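Local coordinates for coenzyme A transferase (Yersinia pestis, PDB 3QLI), which probably transfers coenzyme A from an acyl-CoA to a carboxylic acid, as an acetyl-CoA hydrolase/transferase family member related to 4-hydroxybutyrate CoA-transferases, at residues 216-219 / 220-223; 402-406 / 407-411; 425-428 / 429-433; 439-442 / 443-446. All blocks are in the same frame, centred on the assembly; numbering follows the deposited sequence.

Contact 1 (216-219 / 220-223); sequences SAIP and EYTS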
loop_
_atom_site.group_PDB
_atom_site.type_symbol
_atom_site.label_atom_id
_atom_site.label_comp_id
_atom_site.label_asym_id
_atom_site.label_seq_id
_atom_site.Cartn_x
_atom_site.Cartn_y
_atom_site.Cartn_z
ATOM N N SER A 216 -5.619 8.181 -31.126
ATOM C CA SER A 216 -4.446 8.073 -31.982
ATOM C C SER A 216 -3.189 7.929 -31.133
ATOM O O SER A 216 -3.101 8.494 -30.042
ATOM C CB SER A 216 -4.335 9.304 -32.881
ATOM O OG SER A 216 -4.348 10.491 -32.103
ATOM N N ALA A 217 -2.223 7.161 -31.626
ATOM C CA ALA A 217 -0.956 7.004 -30.921
ATOM C C ALA A 217 -0.069 8.224 -31.138
ATOM O O ALA A 217 -0.143 8.877 -32.178
ATOM C CB ALA A 217 -0.243 5.746 -31.384
ATOM N N ILE A 218 0.759 8.543 -30.148
ATOM C CA ILE A 218 1.773 9.572 -30.334
ATOM C C ILE A 218 3.090 8.912 -30.724
ATOM O O ILE A 218 3.271 7.705 -30.532
ATOM C CB ILE A 218 1.947 10.458 -29.083
ATOM C CG1 ILE A 218 2.358 9.619 -27.871
ATOM C CG2 ILE A 218 0.663 11.218 -28.789
ATOM C CD1 ILE A 218 2.425 10.423 -26.581
ATOM N N PRO A 219 4.011 9.688 -31.299
ATOM C CA PRO A 219 5.258 9.058 -31.738
ATOM C C PRO A 219 5.990 8.326 -30.601
ATOM O O PRO A 219 6.520 7.235 -30.826
ATOM C CB PRO A 219 6.085 10.244 -32.254
ATOM C CG PRO A 219 5.061 11.281 -32.633
ATOM C CD PRO A 219 3.960 11.127 -31.620
ATOM N N GLU A 220 6.029 8.916 -29.408
ATOM C CA GLU A 220 6.797 8.337 -28.293
ATOM C C GLU A 220 6.397 6.905 -27.966
ATOM O O GLU A 220 7.187 6.157 -27.399
ATOM C CB GLU A 220 6.687 9.190 -27.033
ATOM C CG GLU A 220 7.263 10.583 -27.183
ATOM C CD GLU A 220 6.217 11.606 -27.609
ATOM O OE1 GLU A 220 5.458 11.333 -28.564
ATOM O OE2 GLU A 220 6.158 12.685 -26.979
ATOM N N TYR A 221 5.173 6.528 -28.319
ATOM C CA TYR A 221 4.655 5.203 -27.985
ATOM C C TYR A 221 5.376 4.102 -28.735
ATOM O O TYR A 221 5.385 2.958 -28.299
ATOM C CB TYR A 221 3.152 5.102 -28.285
ATOM C CG TYR A 221 2.248 5.859 -27.320
ATOM C CD1 TYR A 221 2.753 6.436 -26.163
ATOM C CD2 TYR A 221 0.887 5.987 -27.574
ATOM C CE1 TYR A 221 1.925 7.136 -25.282
ATOM C CE2 TYR A 221 0.050 6.683 -26.706
ATOM C CZ TYR A 221 0.572 7.251 -25.564
ATOM O OH TYR A 221 -0.263 7.936 -24.704
ATOM N N THR A 222 5.952 4.429 -29.885
ATOM C CA THR A 222 6.674 3.413 -30.636
ATOM C C THR A 222 7.851 2.920 -29.813
ATOM O O THR A 222 7.994 1.722 -29.589
ATOM C CB THR A 222 7.140 3.910 -32.012
ATOM O OG1 THR A 222 5.989 4.208 -32.811
ATOM C CG2 THR A 222 7.970 2.838 -32.712
ATOM N N SER A 223 8.685 3.845 -29.349
ATOM C CA SER A 223 9.850 3.456 -28.557
ATOM C C SER A 223 9.411 2.840 -27.234
ATOM O O SER A 223 9.955 1.838 -26.789
ATOM C CB SER A 223 10.733 4.664 -28.260
ATOM O OG SER A 223 11.643 4.347 -27.217
HETATM O O HOH W 1 3.480 5.383 -32.129
HETATM O O HOH W 2 9.324 6.559 -30.476
#
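The first turn of helix 220-230, where a loop runs into the helix beside a coenzyme A site, shows how one isoleucine and one tyrosine can pack an entry segment against the first turn. The ethyl branch of I218 lies on the Y221 ring: CG1 sits almost on the ring normal, 3.5 Å from the ring centroid of Y221, in a CH-pi contact, and I218 CD1 continues over the same face, 3.6 Å from Y221 CE1. What brings this branch over the ring is chi1 of 60°, which sets CG1 between the backbone N and the carbonyl carbon of I218. A217 CB adds a looser apolar touch, 4.0 Å from Y221 CD2. The aromatic ring also packs on A244, L245 and L248 of helix 244-252, and A244 is a residue seen to bind coenzyme A. The backbone turn is drawn in by Y221 N donating to I218 O at 3.1 Å and T222 N to P219 O at 3.0 Å. Two waters extend this turn. One gives a proton to I218 O and pairs with T222 OG1; the other donates to P219 O and accepts from S223 N at 3.0 Å.

Contact 2 (402-406 / 407-411); sequences VTTPR and IDTHY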
loop_
_atom_site.group_PDB
_atom_site.type_symbol
_atom_site.label_atom_id
_atom_site.label_comp_id
_atom_site.label_asym_id
_atom_site.label_seq_id
_atom_site.Cartn_x
_atom_site.Cartn_y
_atom_site.Cartn_z
ATOM N N VAL A 402 0.787 11.406 -3.620
ATOM C CA VAL A 402 1.112 10.797 -4.911
ATOM C C VAL A 402 0.184 9.633 -5.258
ATOM O O VAL A 402 -0.651 9.241 -4.450
ATOM C CB VAL A 402 2.570 10.333 -4.929
ATOM C CG1 VAL A 402 3.488 11.504 -4.608
ATOM C CG2 VAL A 402 2.782 9.191 -3.933
ATOM N N THR A 403 0.313 9.095 -6.469
ATOM C CA THR A 403 -0.445 7.913 -6.844
ATOM C C THR A 403 0.331 6.657 -6.484
ATOM O O THR A 403 -0.184 5.776 -5.795
ATOM C CB THR A 403 -0.771 7.890 -8.335
ATOM O OG1 THR A 403 -1.476 9.086 -8.673
ATOM C CG2 THR A 403 -1.651 6.696 -8.658
ATOM N N THR A 404 1.572 6.573 -6.960
ATOM C CA THR A 404 2.464 5.485 -6.580
ATOM C C THR A 404 3.627 6.060 -5.784
ATOM O O THR A 404 4.402 6.862 -6.306
ATOM C CB THR A 404 3.012 4.727 -7.831
ATOM O OG1 THR A 404 1.922 4.162 -8.563
ATOM C CG2 THR A 404 3.925 3.602 -7.422
ATOM N N PRO A 405 3.752 5.647 -4.515
ATOM C CA PRO A 405 4.799 6.134 -3.609
ATOM C C PRO A 405 6.175 5.719 -4.096
ATOM O O PRO A 405 6.317 4.665 -4.741
ATOM C CB PRO A 405 4.491 5.397 -2.297
ATOM C CG PRO A 405 3.042 5.030 -2.395
ATOM C CD PRO A 405 2.850 4.693 -3.845
ATOM N N ARG A 406 7.191 6.512 -3.781
ATOM C CA ARG A 406 8.536 6.167 -4.218
ATOM C C ARG A 406 8.985 4.843 -3.605
ATOM O O ARG A 406 9.867 4.188 -4.136
ATOM C CB ARG A 406 9.532 7.263 -3.863
ATOM C CG ARG A 406 9.841 7.366 -2.365
ATOM C CD ARG A 406 11.050 8.276 -2.134
ATOM N NE ARG A 406 11.064 8.840 -0.787
ATOM C CZ ARG A 406 11.962 9.721 -0.353
ATOM N NH1 ARG A 406 12.934 10.133 -1.156
ATOM N NH2 ARG A 406 11.884 10.194 0.887
ATOM N N ILE A 407 8.383 4.435 -2.490
ATOM C CA ILE A 407 8.815 3.174 -1.885
ATOM C C ILE A 407 8.271 1.964 -2.634
ATOM O O ILE A 407 8.707 0.845 -2.392
ATOM C CB ILE A 407 8.429 3.066 -0.388
ATOM C CG1 ILE A 407 6.908 3.170 -0.218
ATOM C CG2 ILE A 407 9.200 4.109 0.445
ATOM C CD1 ILE A 407 6.442 3.066 1.224
ATOM N N ASP A 408 7.285 2.179 -3.499
ATOM C CA ASP A 408 6.676 1.075 -4.238
ATOM C C ASP A 408 7.046 0.972 -5.714
ATOM O O ASP A 408 6.878 -0.083 -6.324
ATOM C CB ASP A 408 5.152 1.144 -4.121
ATOM C CG ASP A 408 4.664 0.869 -2.717
ATOM O OD1 ASP A 408 5.061 -0.163 -2.141
ATOM O OD2 ASP A 408 3.883 1.686 -2.194
ATOM N N THR A 409 7.553 2.052 -6.293
ATOM C CA THR A 409 7.882 2.029 -7.711
ATOM C C THR A 409 8.956 0.993 -8.014
ATOM O O THR A 409 9.922 0.845 -7.274
ATOM C CB THR A 409 8.319 3.413 -8.223
ATOM O OG1 THR A 409 7.349 4.392 -7.837
ATOM C CG2 THR A 409 8.437 3.401 -9.737
ATOM N N HIS A 410 8.764 0.272 -9.111
ATOM C CA HIS A 410 9.700 -0.760 -9.520
ATOM C C HIS A 410 10.451 -0.318 -10.765
ATOM O O HIS A 410 11.599 0.107 -10.695
ATOM C CB HIS A 410 8.942 -2.056 -9.808
ATOM C CG HIS A 410 9.826 -3.241 -10.040
ATOM N ND1 HIS A 410 9.363 -4.420 -10.583
ATOM C CD2 HIS A 410 11.145 -3.430 -9.803
ATOM C CE1 HIS A 410 10.357 -5.284 -10.668
ATOM N NE2 HIS A 410 11.450 -4.707 -10.202
ATOM N N TYR A 411 9.775 -0.403 -11.901
ATOM C CA TYR A 411 10.359 -0.027 -13.174
ATOM C C TYR A 411 9.628 1.150 -13.784
ATOM O O TYR A 411 8.402 1.128 -13.891
ATOM C CB TYR A 411 10.213 -1.181 -14.172
ATOM C CG TYR A 411 11.357 -2.162 -14.235
ATOM C CD1 TYR A 411 12.477 -1.904 -15.013
ATOM C CD2 TYR A 411 11.303 -3.360 -13.542
ATOM C CE1 TYR A 411 13.520 -2.807 -15.081
ATOM C CE2 TYR A 411 12.338 -4.267 -13.602
ATOM C CZ TYR A 411 13.443 -3.987 -14.373
ATOM O OH TYR A 411 14.475 -4.893 -14.431
HETATM O O HOH W 3 10.590 1.526 -4.928
#
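P405 and D408 meet obliquely across a type I beta turn, P405 to D408, in the loop leading to strand 411-414, the carboxylate oxygen D408 OD2 lying against the proline ring 3.5 Å from P405 CG. Chi1 of -68° puts the carboxylate carbon of D408 beside its own backbone N. On the same proline, P405 CB meets the ethyl branch of I407 through CG1 at 3.9 Å. T404 and T409 cross at about a right angle: the methyl T404 CG2 rests 3.5 Å from the hydroxyl T409 OG1, while the two hydroxyls turn to other partners, T404 OG1 to Q363, a coenzyme A-binding residue, and T409 OG1 to the carbonyl of G345. At the centre P405 O takes two backbone donors, D408 N at 2.9 Å from above the carbonyl plane and T409 N at 3.3 Å nearly along the C=O axis. A water donates to R406 O; its link to T409 O is unusually short and so less certain. D408 OD1 bonds to N127, and R406 NH2 to the Q356 carbonyl, both of the second subunit. A doubly gripped carbonyl thus holds a largely buried turn that presents polar side chains to the subunit interface.

Contact 3 (425-428 / 429-433); sequences SSTE and RALRI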
loop_
_atom_site.group_PDB
_atom_site.type_symbol
_atom_site.label_atom_id
_atom_site.label_comp_id
_atom_site.label_asym_id
_atom_site.label_seq_id
_atom_site.Cartn_x
_atom_site.Cartn_y
_atom_site.Cartn_z
ATOM N N SER A 425 19.698 4.296 -3.826
ATOM C CA SER A 425 19.625 5.453 -2.934
ATOM C C SER A 425 18.893 6.594 -3.626
ATOM O O SER A 425 18.659 6.551 -4.840
ATOM C CB SER A 425 21.033 5.934 -2.576
ATOM O OG SER A 425 21.706 6.413 -3.735
ATOM N N SER A 426 18.562 7.629 -2.862
ATOM C CA SER A 426 17.941 8.821 -3.420
ATOM C C SER A 426 18.802 9.442 -4.524
ATOM O O SER A 426 18.284 9.943 -5.521
ATOM C CB SER A 426 17.700 9.852 -2.321
ATOM O OG SER A 426 16.658 9.418 -1.467
ATOM N N THR A 427 20.112 9.419 -4.324
ATOM C CA THR A 427 21.039 9.963 -5.313
ATOM C C THR A 427 21.052 9.120 -6.580
ATOM O O THR A 427 20.993 9.653 -7.685
ATOM C CB THR A 427 22.477 10.050 -4.758
ATOM O OG1 THR A 427 22.488 10.899 -3.606
ATOM C CG2 THR A 427 23.431 10.606 -5.814
ATOM N N GLU A 428 21.151 7.807 -6.421
ATOM C CA GLU A 428 21.172 6.916 -7.575
ATOM C C GLU A 428 19.862 7.021 -8.366
ATOM O O GLU A 428 19.872 6.996 -9.602
ATOM C CB GLU A 428 21.439 5.468 -7.141
ATOM C CG GLU A 428 22.857 5.239 -6.571
ATOM C CD GLU A 428 23.010 3.893 -5.856
ATOM O OE1 GLU A 428 22.064 3.466 -5.165
ATOM O OE2 GLU A 428 24.076 3.256 -5.982
ATOM N N ARG A 429 18.739 7.118 -7.656
ATOM C CA ARG A 429 17.444 7.296 -8.307
ATOM C C ARG A 429 17.383 8.586 -9.117
ATOM O O ARG A 429 17.013 8.569 -10.293
ATOM C CB ARG A 429 16.304 7.311 -7.290
ATOM C CG ARG A 429 16.046 5.985 -6.646
ATOM C CD ARG A 429 14.871 6.056 -5.677
ATOM N NE ARG A 429 14.516 4.718 -5.221
ATOM C CZ ARG A 429 13.271 4.265 -5.127
ATOM N NH1 ARG A 429 12.255 5.046 -5.455
ATOM N NH2 ARG A 429 13.052 3.020 -4.712
ATOM N N ALA A 430 17.716 9.706 -8.481
ATOM C CA ALA A 430 17.635 10.994 -9.168
ATOM C C ALA A 430 18.497 10.992 -10.427
ATOM O O ALA A 430 18.049 11.408 -11.492
ATOM C CB ALA A 430 18.044 12.150 -8.236
ATOM N N LEU A 431 19.718 10.495 -10.314
ATOM C CA LEU A 431 20.631 10.498 -11.461
ATOM C C LEU A 431 20.106 9.632 -12.607
ATOM O O LEU A 431 20.177 10.021 -13.773
ATOM C CB LEU A 431 22.031 10.033 -11.047
ATOM C CG LEU A 431 22.818 10.953 -10.099
ATOM C CD1 LEU A 431 24.079 10.258 -9.610
ATOM C CD2 LEU A 431 23.173 12.288 -10.768
ATOM N N ARG A 432 19.572 8.460 -12.285
ATOM C CA ARG A 432 19.087 7.563 -13.334
ATOM C C ARG A 432 17.775 8.034 -13.936
ATOM O O ARG A 432 17.542 7.883 -15.137
ATOM C CB ARG A 432 18.994 6.114 -12.826
ATOM C CG ARG A 432 20.346 5.555 -12.482
ATOM C CD ARG A 432 20.321 4.138 -11.991
ATOM N NE ARG A 432 21.688 3.694 -11.747
ATOM C CZ ARG A 432 22.040 2.461 -11.394
ATOM N NH1 ARG A 432 21.118 1.505 -11.242
ATOM N NH2 ARG A 432 23.324 2.187 -11.206
ATOM N N ILE A 433 16.927 8.638 -13.108
ATOM C CA ILE A 433 15.665 9.164 -13.583
ATOM C C ILE A 433 15.841 10.350 -14.531
ATOM O O ILE A 433 15.131 10.472 -15.518
ATOM C CB ILE A 433 14.760 9.576 -12.404
ATOM C CG1 ILE A 433 14.295 8.323 -11.646
ATOM C CG2 ILE A 433 13.583 10.383 -12.906
ATOM C CD1 ILE A 433 13.617 8.625 -10.301
#
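R429 N closes the first turn of helix 426-434 by donating to S425 O at 2.9 Å, and the capping box built on S425 makes this the tightly held end of the contact. E428 N donates to S425 OG at 3.1 Å, and in return S425 N gives a nearly straight bond (170°) to E428 OE1, 2.8 Å long and on its anti lone pair. The other carboxylate oxygen, OE2, forms a salt bridge with R71 of the second subunit. Chi1 of -70° directs R429 back past the cap, its CG 3.2 Å from S425 O, and the extended chain carries NH1 to the carbonyls of R406 and T344. The outer side is looser. There the methyl T427 CG2 and L431 CD1 lie alongside one another, pointing the same way, at 3.9 Å, and R432 runs its aliphatic stem past E428 O with CG 3.3 Å away. Although R432 has the opposite charge to E428, its NH2 stays 5.4 Å from E428 OE2, too far for a direct pair. Both exposed residues, L431 and R432, belong to this side. Through E428, a single carboxylate serves both helix cap and subunit interface; R71 of the second subunit would be expected to stabilise its charged form.

Contact 4 (439-442 / 443-446); sequences PDFR and DELT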
loop_
_atom_site.group_PDB
_atom_site.type_symbol
_atom_site.label_atom_id
_atom_site.label_comp_id
_atom_site.label_asym_id
_atom_site.label_seq_id
_atom_site.Cartn_x
_atom_site.Cartn_y
_atom_site.Cartn_z
ATOM N N PRO A 439 16.165 15.369 -23.279
ATOM C CA PRO A 439 17.414 16.140 -23.164
ATOM C C PRO A 439 17.215 17.631 -22.835
ATOM O O PRO A 439 18.003 18.191 -22.062
ATOM C CB PRO A 439 18.058 15.959 -24.537
ATOM C CG PRO A 439 17.617 14.559 -24.946
ATOM C CD PRO A 439 16.184 14.434 -24.423
ATOM N N ASP A 440 16.170 18.257 -23.371
ATOM C CA ASP A 440 15.943 19.681 -23.106
ATOM C C ASP A 440 15.798 20.026 -21.617
ATOM O O ASP A 440 15.993 21.178 -21.222
ATOM C CB ASP A 440 14.702 20.185 -23.852
ATOM C CG ASP A 440 14.877 20.173 -25.361
ATOM O OD1 ASP A 440 16.019 19.967 -25.831
ATOM O OD2 ASP A 440 13.866 20.376 -26.069
ATOM N N PHE A 441 15.451 19.038 -20.793
ATOM C CA PHE A 441 15.157 19.303 -19.384
ATOM C C PHE A 441 16.162 18.711 -18.398
ATOM O O PHE A 441 16.043 18.923 -17.193
ATOM C CB PHE A 441 13.753 18.804 -19.018
ATOM C CG PHE A 441 12.652 19.482 -19.774
ATOM C CD1 PHE A 441 12.247 20.766 -19.430
ATOM C CD2 PHE A 441 12.004 18.832 -20.818
ATOM C CE1 PHE A 441 11.220 21.398 -20.121
ATOM C CE2 PHE A 441 10.983 19.458 -21.519
ATOM C CZ PHE A 441 10.585 20.746 -21.165
ATOM N N ARG A 442 17.156 17.981 -18.890
ATOM C CA ARG A 442 18.045 17.273 -17.977
ATOM C C ARG A 442 18.891 18.188 -17.098
ATOM O O ARG A 442 19.114 17.890 -15.920
ATOM C CB ARG A 442 18.906 16.253 -18.724
ATOM C CG ARG A 442 18.061 15.129 -19.321
ATOM C CD ARG A 442 18.896 13.963 -19.842
ATOM N NE ARG A 442 18.081 13.112 -20.714
ATOM C CZ ARG A 442 18.567 12.170 -21.518
ATOM N NH1 ARG A 442 19.879 11.934 -21.561
ATOM N NH2 ARG A 442 17.735 11.477 -22.292
ATOM N N ASP A 443 19.373 19.295 -17.663
ATOM C CA ASP A 443 20.197 20.226 -16.884
ATOM C C ASP A 443 19.384 20.865 -15.763
ATOM O O ASP A 443 19.855 20.993 -14.633
ATOM C CB ASP A 443 20.786 21.317 -17.778
ATOM C CG ASP A 443 21.883 20.800 -18.691
ATOM O OD1 ASP A 443 22.266 19.616 -18.565
ATOM O OD2 ASP A 443 22.371 21.587 -19.532
ATOM N N GLU A 444 18.161 21.265 -16.082
ATOM C CA GLU A 444 17.292 21.890 -15.099
ATOM C C GLU A 444 16.948 20.900 -13.992
ATOM O O GLU A 444 16.921 21.249 -12.814
ATOM C CB GLU A 444 16.011 22.394 -15.759
ATOM C CG GLU A 444 15.137 23.204 -14.822
ATOM C CD GLU A 444 14.040 23.975 -15.540
ATOM O OE1 GLU A 444 13.555 24.984 -14.972
ATOM O OE2 GLU A 444 13.660 23.572 -16.663
ATOM N N LEU A 445 16.679 19.658 -14.368
ATOM C CA LEU A 445 16.340 18.639 -13.374
ATOM C C LEU A 445 17.533 18.326 -12.478
ATOM O O LEU A 445 17.366 18.075 -11.288
ATOM C CB LEU A 445 15.848 17.364 -14.053
ATOM C CG LEU A 445 14.483 17.453 -14.715
ATOM C CD1 LEU A 445 14.261 16.233 -15.618
ATOM C CD2 LEU A 445 13.387 17.560 -13.640
ATOM N N THR A 446 18.738 18.343 -13.043
ATOM C CA THR A 446 19.931 18.104 -12.244
ATOM C C THR A 446 20.103 19.218 -11.210
ATOM O O THR A 446 20.452 18.965 -10.049
ATOM C CB THR A 446 21.195 17.999 -13.122
ATOM O OG1 THR A 446 21.075 16.871 -13.998
ATOM C CG2 THR A 446 22.439 17.804 -12.265
HETATM O O HOH W 4 19.117 20.135 -20.493
HETATM O O HOH W 5 17.415 22.006 -18.791
#
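The backbone of 439-446 forms the opening of helix 439-451, with F441 O accepting from L445 N at 3.0 Å and R442 O from T446 N at 2.9 Å. Just before these, waters bridge the i to i+4 pairs: one donates to P439 O and accepts from D443 N at 3.0 Å, and a second spans D440 O and E444 N in the same manner, while R442 N bonds directly to P439 O. R442 O has a further donor, the hydroxyl T446 OG1 at 2.9 Å, and its two donors arrive from opposite faces of the carbonyl plane. That hydroxyl owes its position to chi1 of -63°, which sets it beside T446's own N. Among the side chains, F441 and E444 lie side by side and point the same way, E444 OE2 reaching the ring edge 4.2 Å from F441 CD1, their planes 16° apart. L445 packs inward, its CG 3.3 Å from F441 O, and also rests on I434 of the preceding helix. R442 turns back to the A437 carbonyl and to E435, its salt-bridge partner. Any attraction between carboxylate and ring edge is probably slight at that distance, whereas water and hydroxyl satisfy carbonyls at a solvent-accessible helix start.

How the contacts relate
Four short-range contacts follow one another along the chain, and contacts 2 to 4 share the C-terminal acetyl-CoA hydrolase/transferase domain. Contact 1 opens helix 220-230; contact 2 leads into strand 411-414 of the mixed sheet; contacts 3 and 4 belong to the successive helices 426-434 and 439-451. The centres of contacts 2 and 3 lie about 14 Å apart, and these two touch through R406 and R429. Contacts 3 and 4 have the same separation of centres, yet their nearest atoms remain about 6 Å apart. Contact 1 stands 22 to 27 Å from the others, centre to centre. Contacts 2 and 3 thus join loop and helix where both meet the second subunit.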